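Local coordinates for putative methylase (Clostridium difficile, PDB 3LDU), which probably methylates guanine bases of ribosomal RNA, pairing a THUMP region likely to bind RNA with a Rossmann-like methyltransferase domain that binds GTP, at residues 55-60 / 217-222; 64-69 / 82-87; 97-102 / 140-145. All coordinates share one frame; numbering follows the deposited sequence.

Contact 1 of 3, residues 55-60 / 217-222; sequences WLRCAE and GINMAP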
loop_
_atom_site.group_PDB
_atom_site.type_symbol
_atom_site.label_atom_id
_atom_site.label_comp_id
_atom_site.label_asym_id
_atom_site.label_seq_id
_atom_site.Cartn_x
_atom_site.Cartn_y
_atom_site.Cartn_z
ATOM N N TRP A 55 -2.054 8.121 7.126
ATOM C CA TRP A 55 -3.374 7.506 7.017
ATOM C C TRP A 55 -3.591 6.579 5.821
ATOM O O TRP A 55 -4.435 5.684 5.888
ATOM C CB TRP A 55 -4.466 8.593 7.031
ATOM C CG TRP A 55 -4.723 9.135 8.412
ATOM C CD1 TRP A 55 -4.288 10.331 8.932
ATOM C CD2 TRP A 55 -5.423 8.468 9.462
ATOM N NE1 TRP A 55 -4.706 10.448 10.240
ATOM C CE2 TRP A 55 -5.400 9.319 10.590
ATOM C CE3 TRP A 55 -6.082 7.235 9.564
ATOM C CZ2 TRP A 55 -6.014 8.978 11.794
ATOM C CZ3 TRP A 55 -6.680 6.895 10.757
ATOM C CH2 TRP A 55 -6.645 7.761 11.858
ATOM N N LEU A 56 -2.863 6.781 4.724
ATOM C CA LEU A 56 -3.143 5.967 3.537
ATOM C C LEU A 56 -2.646 4.521 3.691
ATOM O O LEU A 56 -1.450 4.288 3.916
ATOM C CB LEU A 56 -2.533 6.627 2.288
ATOM C CG LEU A 56 -3.110 7.997 1.953
ATOM C CD1 LEU A 56 -2.371 8.573 0.732
ATOM C CD2 LEU A 56 -4.614 7.917 1.688
ATOM N N ARG A 57 -3.565 3.558 3.562
ATOM C CA ARG A 57 -3.244 2.135 3.711
ATOM C C ARG A 57 -2.936 1.447 2.393
ATOM O O ARG A 57 -2.323 0.384 2.386
ATOM C CB ARG A 57 -4.401 1.395 4.387
ATOM C CG ARG A 57 -4.873 2.044 5.665
ATOM C CD ARG A 57 -5.959 1.241 6.349
ATOM N NE ARG A 57 -6.614 2.021 7.399
ATOM C CZ ARG A 57 -6.257 1.994 8.674
ATOM N NH1 ARG A 57 -5.241 1.221 9.070
ATOM N NH2 ARG A 57 -6.903 2.748 9.551
ATOM N N CYS A 58 -3.351 2.053 1.280
ATOM C CA CYS A 58 -3.168 1.430 -0.037
ATOM C C CYS A 58 -2.117 2.102 -0.922
ATOM O O CYS A 58 -1.871 1.675 -2.044
ATOM C CB CYS A 58 -4.510 1.350 -0.760
ATOM S SG CYS A 58 -5.679 0.246 0.103
ATOM N N ALA A 59 -1.503 3.166 -0.408
ATOM C CA ALA A 59 -0.438 3.854 -1.131
ATOM C C ALA A 59 0.891 3.170 -0.875
ATOM O O ALA A 59 1.180 2.790 0.254
ATOM C CB ALA A 59 -0.355 5.319 -0.668
ATOM N N GLU A 60 1.720 3.039 -1.905
ATOM C CA GLU A 60 3.043 2.457 -1.690
ATOM C C GLU A 60 4.017 3.517 -1.192
ATOM O O GLU A 60 5.036 3.189 -0.592
ATOM C CB GLU A 60 3.594 1.829 -2.967
ATOM C CG GLU A 60 2.748 0.697 -3.505
ATOM C CD GLU A 60 2.649 -0.473 -2.539
ATOM O OE1 GLU A 60 3.672 -0.830 -1.913
ATOM O OE2 GLU A 60 1.543 -1.048 -2.431
ATOM N N GLY A 217 -10.512 -1.611 11.745
ATOM C CA GLY A 217 -11.581 -1.684 12.726
ATOM C C GLY A 217 -11.486 -0.752 13.925
ATOM O O GLY A 217 -12.508 -0.258 14.398
ATOM N N ILE A 218 -10.280 -0.523 14.439
ATOM C CA ILE A 218 -10.118 0.407 15.558
ATOM C C ILE A 218 -9.640 1.784 15.094
ATOM O O ILE A 218 -9.300 2.631 15.912
ATOM C CB ILE A 218 -9.173 -0.144 16.648
ATOM C CG1 ILE A 218 -7.772 -0.398 16.085
ATOM C CG2 ILE A 218 -9.754 -1.420 17.251
ATOM C CD1 ILE A 218 -6.739 -0.701 17.164
ATOM N N ASN A 219 -9.630 1.996 13.780
ATOM C CA ASN A 219 -9.183 3.266 13.185
ATOM C C ASN A 219 -7.766 3.647 13.618
ATOM O O ASN A 219 -7.485 4.801 13.947
ATOM C CB ASN A 219 -10.166 4.400 13.522
ATOM C CG ASN A 219 -10.047 5.582 12.572
ATOM O OD1 ASN A 219 -9.781 5.415 11.383
ATOM N ND2 ASN A 219 -10.254 6.783 13.095
HETATM N N MSE A 220 -6.878 2.664 13.643
HETATM C CA MSE A 220 -5.468 2.917 13.906
HETATM C C MSE A 220 -4.762 3.254 12.597
HETATM O O MSE A 220 -4.760 2.462 11.666
HETATM C CB MSE A 220 -4.808 1.697 14.542
HETATM C CG MSE A 220 -3.317 1.889 14.783
HETATM SE SE MSE A 220 -2.512 0.279 15.527
HETATM C CE MSE A 220 -3.410 0.319 17.252
ATOM N N ALA A 221 -4.158 4.436 12.531
ATOM C CA ALA A 221 -3.510 4.878 11.307
ATOM C C ALA A 221 -2.338 3.964 10.980
ATOM O O ALA A 221 -1.588 3.577 11.881
ATOM C CB ALA A 221 -3.004 6.337 11.486
ATOM N N PRO A 222 -2.153 3.631 9.685
ATOM C CA PRO A 222 -1.063 2.726 9.303
ATOM C C PRO A 222 0.307 3.260 9.689
ATOM O O PRO A 222 1.185 2.469 10.043
ATOM C CB PRO A 222 -1.187 2.629 7.772
ATOM C CG PRO A 222 -2.097 3.757 7.374
ATOM C CD PRO A 222 -3.011 3.974 8.540
#

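Contact 2 of 3, residues 64-69 / 82-87; sequences LKIAEF and KRINWS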
loop_
_atom_site.group_PDB
_atom_site.type_symbol
_atom_site.label_atom_id
_atom_site.label_comp_id
_atom_site.label_asym_id
_atom_site.label_seq_id
_atom_site.Cartn_x
_atom_site.Cartn_y
_atom_site.Cartn_z
ATOM N N LEU A 64 5.974 14.217 -3.372
ATOM C CA LEU A 64 5.670 15.620 -3.598
ATOM C C LEU A 64 6.038 15.952 -5.050
ATOM O O LEU A 64 7.200 15.858 -5.434
ATOM C CB LEU A 64 6.477 16.491 -2.633
ATOM C CG LEU A 64 6.386 18.002 -2.900
ATOM C CD1 LEU A 64 4.948 18.494 -2.733
ATOM C CD2 LEU A 64 7.318 18.756 -1.973
ATOM N N LYS A 65 5.045 16.313 -5.860
ATOM C CA LYS A 65 5.294 16.593 -7.269
ATOM C C LYS A 65 5.960 17.956 -7.414
ATOM O O LYS A 65 5.476 18.949 -6.861
ATOM C CB LYS A 65 4.002 16.591 -8.056
ATOM C CG LYS A 65 4.205 16.581 -9.559
ATOM C CD LYS A 65 2.865 16.555 -10.269
ATOM C CE LYS A 65 3.034 16.609 -11.777
ATOM N NZ LYS A 65 1.722 16.489 -12.467
ATOM N N ILE A 66 7.071 17.990 -8.145
ATOM C CA ILE A 66 7.805 19.247 -8.378
ATOM C C ILE A 66 7.530 19.814 -9.765
ATOM O O ILE A 66 7.304 21.021 -9.936
ATOM C CB ILE A 66 9.338 19.041 -8.216
ATOM C CG1 ILE A 66 9.656 18.454 -6.843
ATOM C CG2 ILE A 66 10.085 20.372 -8.397
ATOM C CD1 ILE A 66 9.187 19.319 -5.688
ATOM N N ALA A 67 7.568 18.956 -10.769
ATOM C CA ALA A 67 7.478 19.441 -12.143
ATOM C C ALA A 67 7.034 18.337 -13.079
ATOM O O ALA A 67 7.255 17.160 -12.813
ATOM C CB ALA A 67 8.819 19.985 -12.590
ATOM N N GLU A 68 6.408 18.733 -14.181
ATOM C CA GLU A 68 6.109 17.804 -15.260
ATOM C C GLU A 68 6.328 18.529 -16.580
ATOM O O GLU A 68 5.891 19.666 -16.753
ATOM C CB GLU A 68 4.678 17.264 -15.147
ATOM C CG GLU A 68 4.251 16.402 -16.321
ATOM C CD GLU A 68 2.913 15.715 -16.091
ATOM O OE1 GLU A 68 2.601 14.757 -16.832
ATOM O OE2 GLU A 68 2.180 16.128 -15.167
ATOM N N PHE A 69 7.046 17.886 -17.493
ATOM C CA PHE A 69 7.352 18.485 -18.785
ATOM C C PHE A 69 7.729 17.397 -19.770
ATOM O O PHE A 69 8.047 16.279 -19.379
ATOM C CB PHE A 69 8.503 19.489 -18.662
ATOM C CG PHE A 69 9.731 18.931 -17.971
ATOM C CD1 PHE A 69 10.629 18.124 -18.658
ATOM C CD2 PHE A 69 9.990 19.223 -16.638
ATOM C CE1 PHE A 69 11.765 17.609 -18.020
ATOM C CE2 PHE A 69 11.117 18.720 -16.001
ATOM C CZ PHE A 69 12.005 17.912 -16.692
ATOM N N LYS A 82 16.996 22.019 -14.935
ATOM C CA LYS A 82 17.829 23.095 -14.416
ATOM C C LYS A 82 17.034 24.379 -14.166
ATOM O O LYS A 82 17.314 25.110 -13.209
ATOM C CB LYS A 82 18.997 23.378 -15.368
ATOM C CG LYS A 82 19.922 24.487 -14.860
ATOM C CD LYS A 82 21.125 24.694 -15.760
ATOM C CE LYS A 82 21.928 25.911 -15.290
ATOM N NZ LYS A 82 23.119 26.175 -16.139
ATOM N N ARG A 83 16.043 24.651 -15.014
ATOM C CA ARG A 83 15.275 25.891 -14.902
ATOM C C ARG A 83 14.326 25.908 -13.708
ATOM O O ARG A 83 13.847 26.962 -13.313
ATOM C CB ARG A 83 14.518 26.209 -16.198
ATOM C CG ARG A 83 13.627 25.085 -16.728
ATOM C CD ARG A 83 12.317 24.923 -15.952
ATOM N NE ARG A 83 11.425 23.955 -16.594
ATOM C CZ ARG A 83 10.306 23.481 -16.053
ATOM N NH1 ARG A 83 9.927 23.875 -14.845
ATOM N NH2 ARG A 83 9.562 22.610 -16.722
ATOM N N ILE A 84 14.040 24.738 -13.146
ATOM C CA ILE A 84 13.242 24.661 -11.927
ATOM C C ILE A 84 14.000 25.379 -10.815
ATOM O O ILE A 84 15.227 25.308 -10.763
ATOM C CB ILE A 84 13.007 23.196 -11.528
ATOM C CG1 ILE A 84 12.181 22.491 -12.604
ATOM C CG2 ILE A 84 12.335 23.095 -10.150
ATOM C CD1 ILE A 84 12.162 20.991 -12.446
ATOM N N ASN A 85 13.284 26.087 -9.942
ATOM C CA ASN A 85 13.930 26.758 -8.823
ATOM C C ASN A 85 14.113 25.775 -7.682
ATOM O O ASN A 85 13.285 25.699 -6.772
ATOM C CB ASN A 85 13.131 27.975 -8.352
ATOM C CG ASN A 85 13.840 28.746 -7.240
ATOM O OD1 ASN A 85 13.235 29.573 -6.557
ATOM N ND2 ASN A 85 15.129 28.479 -7.061
ATOM N N TRP A 86 15.194 25.005 -7.743
ATOM C CA TRP A 86 15.389 23.934 -6.779
ATOM C C TRP A 86 15.617 24.407 -5.344
ATOM O O TRP A 86 15.296 23.685 -4.402
ATOM C CB TRP A 86 16.481 22.968 -7.247
ATOM C CG TRP A 86 15.956 22.043 -8.296
ATOM C CD1 TRP A 86 16.155 22.121 -9.651
ATOM C CD2 TRP A 86 15.094 20.919 -8.081
ATOM N NE1 TRP A 86 15.478 21.096 -10.284
ATOM C CE2 TRP A 86 14.820 20.354 -9.341
ATOM C CE3 TRP A 86 14.534 20.341 -6.939
ATOM C CZ2 TRP A 86 14.016 19.224 -9.490
ATOM C CZ3 TRP A 86 13.732 19.210 -7.095
ATOM C CH2 TRP A 86 13.477 18.676 -8.359
ATOM N N SER A 87 16.167 25.608 -5.176
ATOM C CA SER A 87 16.393 26.149 -3.836
ATOM C C SER A 87 15.093 26.316 -3.039
ATOM O O SER A 87 15.118 26.380 -1.809
ATOM C CB SER A 87 17.131 27.490 -3.911
ATOM O OG SER A 87 16.334 28.463 -4.561
#

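Contact 3 of 3, residues 97-102 / 140-145; sequences PISKAS and KEKYPI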
loop_
_atom_site.group_PDB
_atom_site.type_symbol
_atom_site.label_atom_id
_atom_site.label_comp_id
_atom_site.label_asym_id
_atom_site.label_seq_id
_atom_site.Cartn_x
_atom_site.Cartn_y
_atom_site.Cartn_z
ATOM N N PRO A 97 19.919 12.873 -3.273
ATOM C CA PRO A 97 20.291 11.751 -4.131
ATOM C C PRO A 97 19.157 11.517 -5.129
ATOM O O PRO A 97 17.999 11.722 -4.772
ATOM C CB PRO A 97 20.397 10.584 -3.145
ATOM C CG PRO A 97 19.432 10.926 -2.045
ATOM C CD PRO A 97 19.496 12.443 -1.928
ATOM N N ILE A 98 19.486 11.139 -6.359
ATOM C CA ILE A 98 18.454 10.789 -7.335
ATOM C C ILE A 98 18.206 9.302 -7.128
ATOM O O ILE A 98 18.924 8.451 -7.648
ATOM C CB ILE A 98 18.889 11.103 -8.778
ATOM C CG1 ILE A 98 19.615 12.457 -8.837
ATOM C CG2 ILE A 98 17.687 11.115 -9.706
ATOM C CD1 ILE A 98 18.772 13.636 -8.312
ATOM N N SER A 99 17.211 8.999 -6.311
ATOM C CA SER A 99 17.105 7.665 -5.750
ATOM C C SER A 99 16.607 6.658 -6.761
ATOM O O SER A 99 16.899 5.466 -6.652
ATOM C CB SER A 99 16.205 7.681 -4.515
ATOM O OG SER A 99 16.793 8.482 -3.500
ATOM N N LYS A 100 15.872 7.134 -7.759
ATOM C CA LYS A 100 15.208 6.213 -8.681
ATOM C C LYS A 100 14.751 6.922 -9.947
ATOM O O LYS A 100 14.285 8.071 -9.888
ATOM C CB LYS A 100 13.992 5.595 -7.996
ATOM C CG LYS A 100 13.187 4.661 -8.876
ATOM C CD LYS A 100 11.956 4.174 -8.131
ATOM C CE LYS A 100 11.250 3.042 -8.861
ATOM N NZ LYS A 100 9.977 2.683 -8.171
ATOM N N ALA A 101 14.895 6.247 -11.089
ATOM C CA ALA A 101 14.285 6.738 -12.324
ATOM C C ALA A 101 13.588 5.595 -13.026
ATOM O O ALA A 101 14.115 4.480 -13.086
ATOM C CB ALA A 101 15.325 7.358 -13.244
ATOM N N SER A 102 12.383 5.859 -13.523
ATOM C CA SER A 102 11.642 4.860 -14.284
ATOM C C SER A 102 11.321 5.465 -15.639
ATOM O O SER A 102 10.960 6.630 -15.719
ATOM C CB SER A 102 10.344 4.486 -13.552
ATOM O OG SER A 102 10.593 4.037 -12.236
ATOM N N LYS A 140 23.406 17.612 5.161
ATOM C CA LYS A 140 22.252 17.714 6.052
ATOM C C LYS A 140 21.207 16.649 5.708
ATOM O O LYS A 140 21.558 15.549 5.271
ATOM C CB LYS A 140 21.648 19.125 6.019
ATOM C CG LYS A 140 22.640 20.241 6.392
ATOM C CD LYS A 140 23.362 19.919 7.695
ATOM C CE LYS A 140 24.335 21.032 8.101
ATOM N NZ LYS A 140 23.618 22.291 8.449
ATOM N N GLU A 141 19.929 16.965 5.904
ATOM C CA GLU A 141 18.882 15.956 5.709
ATOM C C GLU A 141 18.581 15.638 4.235
ATOM O O GLU A 141 18.903 16.408 3.332
ATOM C CB GLU A 141 17.602 16.314 6.480
ATOM C CG GLU A 141 16.707 17.341 5.818
ATOM C CD GLU A 141 17.199 18.779 6.005
ATOM O OE1 GLU A 141 18.357 18.980 6.435
ATOM O OE2 GLU A 141 16.413 19.706 5.726
ATOM N N LYS A 142 17.956 14.487 4.016
ATOM C CA LYS A 142 17.828 13.892 2.683
ATOM C C LYS A 142 16.470 14.163 2.021
ATOM O O LYS A 142 15.415 14.020 2.650
ATOM C CB LYS A 142 18.083 12.379 2.799
ATOM C CG LYS A 142 18.116 11.599 1.497
ATOM C CD LYS A 142 18.431 10.121 1.782
ATOM C CE LYS A 142 18.141 9.225 0.577
ATOM N NZ LYS A 142 18.123 7.763 0.909
ATOM N N TYR A 143 16.528 14.573 0.750
ATOM C CA TYR A 143 15.362 14.825 -0.109
ATOM C C TYR A 143 15.514 13.942 -1.344
ATOM O O TYR A 143 16.119 14.362 -2.335
ATOM C CB TYR A 143 15.343 16.308 -0.539
ATOM C CG TYR A 143 15.085 17.260 0.607
ATOM C CD1 TYR A 143 13.826 17.814 0.811
ATOM C CD2 TYR A 143 16.095 17.583 1.511
ATOM C CE1 TYR A 143 13.589 18.690 1.881
ATOM C CE2 TYR A 143 15.867 18.437 2.578
ATOM C CZ TYR A 143 14.610 18.986 2.757
ATOM O OH TYR A 143 14.382 19.834 3.820
ATOM N N PRO A 144 14.990 12.702 -1.293
ATOM C CA PRO A 144 15.272 11.759 -2.376
ATOM C C PRO A 144 14.478 12.139 -3.612
ATOM O O PRO A 144 13.263 12.298 -3.535
ATOM C CB PRO A 144 14.793 10.407 -1.815
ATOM C CG PRO A 144 14.617 10.642 -0.305
ATOM C CD PRO A 144 14.208 12.086 -0.209
ATOM N N ILE A 145 15.160 12.287 -4.738
ATOM C CA ILE A 145 14.511 12.741 -5.960
ATOM C C ILE A 145 14.110 11.537 -6.811
ATOM O O ILE A 145 14.917 10.631 -7.036
ATOM C CB ILE A 145 15.450 13.664 -6.764
ATOM C CG1 ILE A 145 16.018 14.779 -5.865
ATOM C CG2 ILE A 145 14.734 14.249 -7.977
ATOM C CD1 ILE A 145 14.973 15.754 -5.304
#

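Contact 1 of 3, residues 55-60 / 217-222
Arg57 and the backbone carbonyl of Met220, a selenomethionine, supply the polar part of this contact. The guanidinium meets the carbonyl end-on with both terminal nitrogens, Arg57 NH1 lying 2.9 Å and Arg57 NH2 3.0 Å from Met220 O, so one oxygen takes two hydrogen bonds. They differ in approach: NH1 comes nearly along the C=O axis, whereas NH2 stands well above the carbonyl plane, and both are bent at the hydrogen. An extended chain from CG to NE carries the charged group across to the other segment. Met215 and Ile216 of helix 208-217 also line this arginine.

Van der Waals contacts flank the bonded pair. The apolar one sets Ala221 CB over one face of the Trp55 indole, 3.6 Å from the centroid of its six-membered ring and only 6° off the normal, a CH-pi contact. Trp55 CG lies beside its own backbone N (chi1 -77°), which brings the benzene half to the alanine. Trp55 CZ3 also touches Asn219 OD1 at 3.5 Å, with ring and amide planes 31° apart. Pro222 packs on the arginine, the two side chains crossing at about a right angle: its CD lies over one guanidinium face, 3.6 Å from Arg57 NH1, and its CG rests 3.4 Å from Trp55 O.

The turn that offers the carbonyl follows a helix end. Asn219, with positive phi, is the C-prime residue of a Schellman motif closing helix 208-217, its N bonded to Ile216 O and Met220 N to Met215 O. Segment 55-60 leaves helix 48-55 at Leu56, and Glu24 accepts bonds from the N-H groups of Arg57 and Cys58. This buried interdomain interface joins the N-terminal ferredoxin-like region to the Schellman-capped helix of the Rossmann-like methyltransferase domain.

Contact 2 of 3, residues 64-69 / 82-87
Ile66, Ala67 and Phe69 on strand 63-70 pack against Arg83, Ile84 and Trp86 in the loop after helix 74-82. Ile66 and Ala67 form a classic beta bulge facing Ile156 of strand 153-159, and the bulge turns both of their side chains toward the loop.

Ile66 can be followed outward. Its CB already comes within 4.2 Å of Trp86 CH2, and the branches then divide. CG2, anti to the backbone N, makes the closest contacts of this side chain: it lies 3.8 Å from Trp86 CH2 and 3.9 Å from Ile84 CG2, touching both side chains at once. With the six-membered ring it makes an off-centre CH-pi contact, 28° from the normal. CG1 meets the same end of the ring, 4.1 Å from Trp86 CH2. Beyond it the chain bends at chi2 (-59°) to CD1, and the Ile66 side chain also packs on Ile158 of strand 153-159. Ile84 CG2 itself lies over one face of the Trp86 ring, while the indole NE1 gives its hydrogen to Thr81 O at the end of helix 74-82, which helps to fix the turn of the ring. Helix 111-129 adds Ile122, Ser125 and Leu126 around the tryptophan.

Toward the other end, Ile84 CD1 approaches the edge of the Phe69 ring. Arg83 runs past Phe69 in the opposite direction, ring and guanidinium planes 63° apart; its chain bends at chi2, bringing Arg83 NH2 to 3.4 Å from Phe69 CD2. The tightest apolar meeting is on the bulge, where Ala67 CB and Ile84 CD1 are 3.5 Å apart, closer than usual for two carbons.

Contact 3 of 3, residues 97-102 / 140-145
Pro97 and Lys142 cross at about a right angle, the lysine chain passing alongside CG and CD of the proline ring. With chi1 at -175° the side chain of Lys142 starts out opposite its own N and stays extended beyond CG, which lays the methylenes beside Pro97: CG of the lysine is 3.8 Å from Pro97 CD, and Lys142 CE presses on Pro97 CG at 3.4 Å, a tight spacing for two carbons.

Ile98 and Ile145 meet at a slant on a common face of the sheet. The CD1 methyl of Ile98 does the touching, 3.7 Å from Ile145 CB, with CG1 and CG2 of Ile145 close behind. The rest of the Ile145 side chain packs on Ile156 and Ile158 of strand 153-159, while Ile98 also packs on Val118 and Lys119 of helix 111-129. Ser99 points toward the other segment, its OG against the ring of Pro144, 3.2 Å from Pro144 CB.

Two backbone bonds hold these side chains in register. Ile145 N donates to Pro97 O at 2.9 Å with an almost straight hydrogen (179°), and Ser99 N returns a bond to Ile145 O at 2.9 Å, more bent. Ile145 thus bonds to the residues before and after Ile98, the pattern of a parallel bridge.

Before this pairing, Tyr143 OH donates to Glu141 OE2, and the tyrosine ring stacks with Trp233. Glu141 has a second partner, Arg234, in a salt bridge, so residues of the methyltransferase range lie against this loop. The two segments begin the parallel pairing of strands 98-104 and 145-150, with helix 111-129 in the connection between them: a beta-alpha-beta crossover at one edge of the mixed sheet, within the THUMP domain.

Contacts 2 and 3 both reach the mixed N-terminal sheet, their centres about 13 Å apart, and join where Trp86 CZ3 lies 4.1 Å from Ile145 CD1. Strand 153-159 and helix 111-129 pack against both. Along the chain they come in series, contact 2 closing before contact 3 opens, and both are nested within the long loop closed by contact 1. Contact 1 lies nearer the centre of the chain. The centres of contacts 1 and 2 are about 30 Å apart, and those of contacts 1 and 3 about 25 Å. Contacts 2 and 3 therefore belong to the THUMP-containing end, probably concerned with RNA, whereas contact 1 ties the neighbouring ferredoxin-like region to the GTP-holding methyltransferase domain.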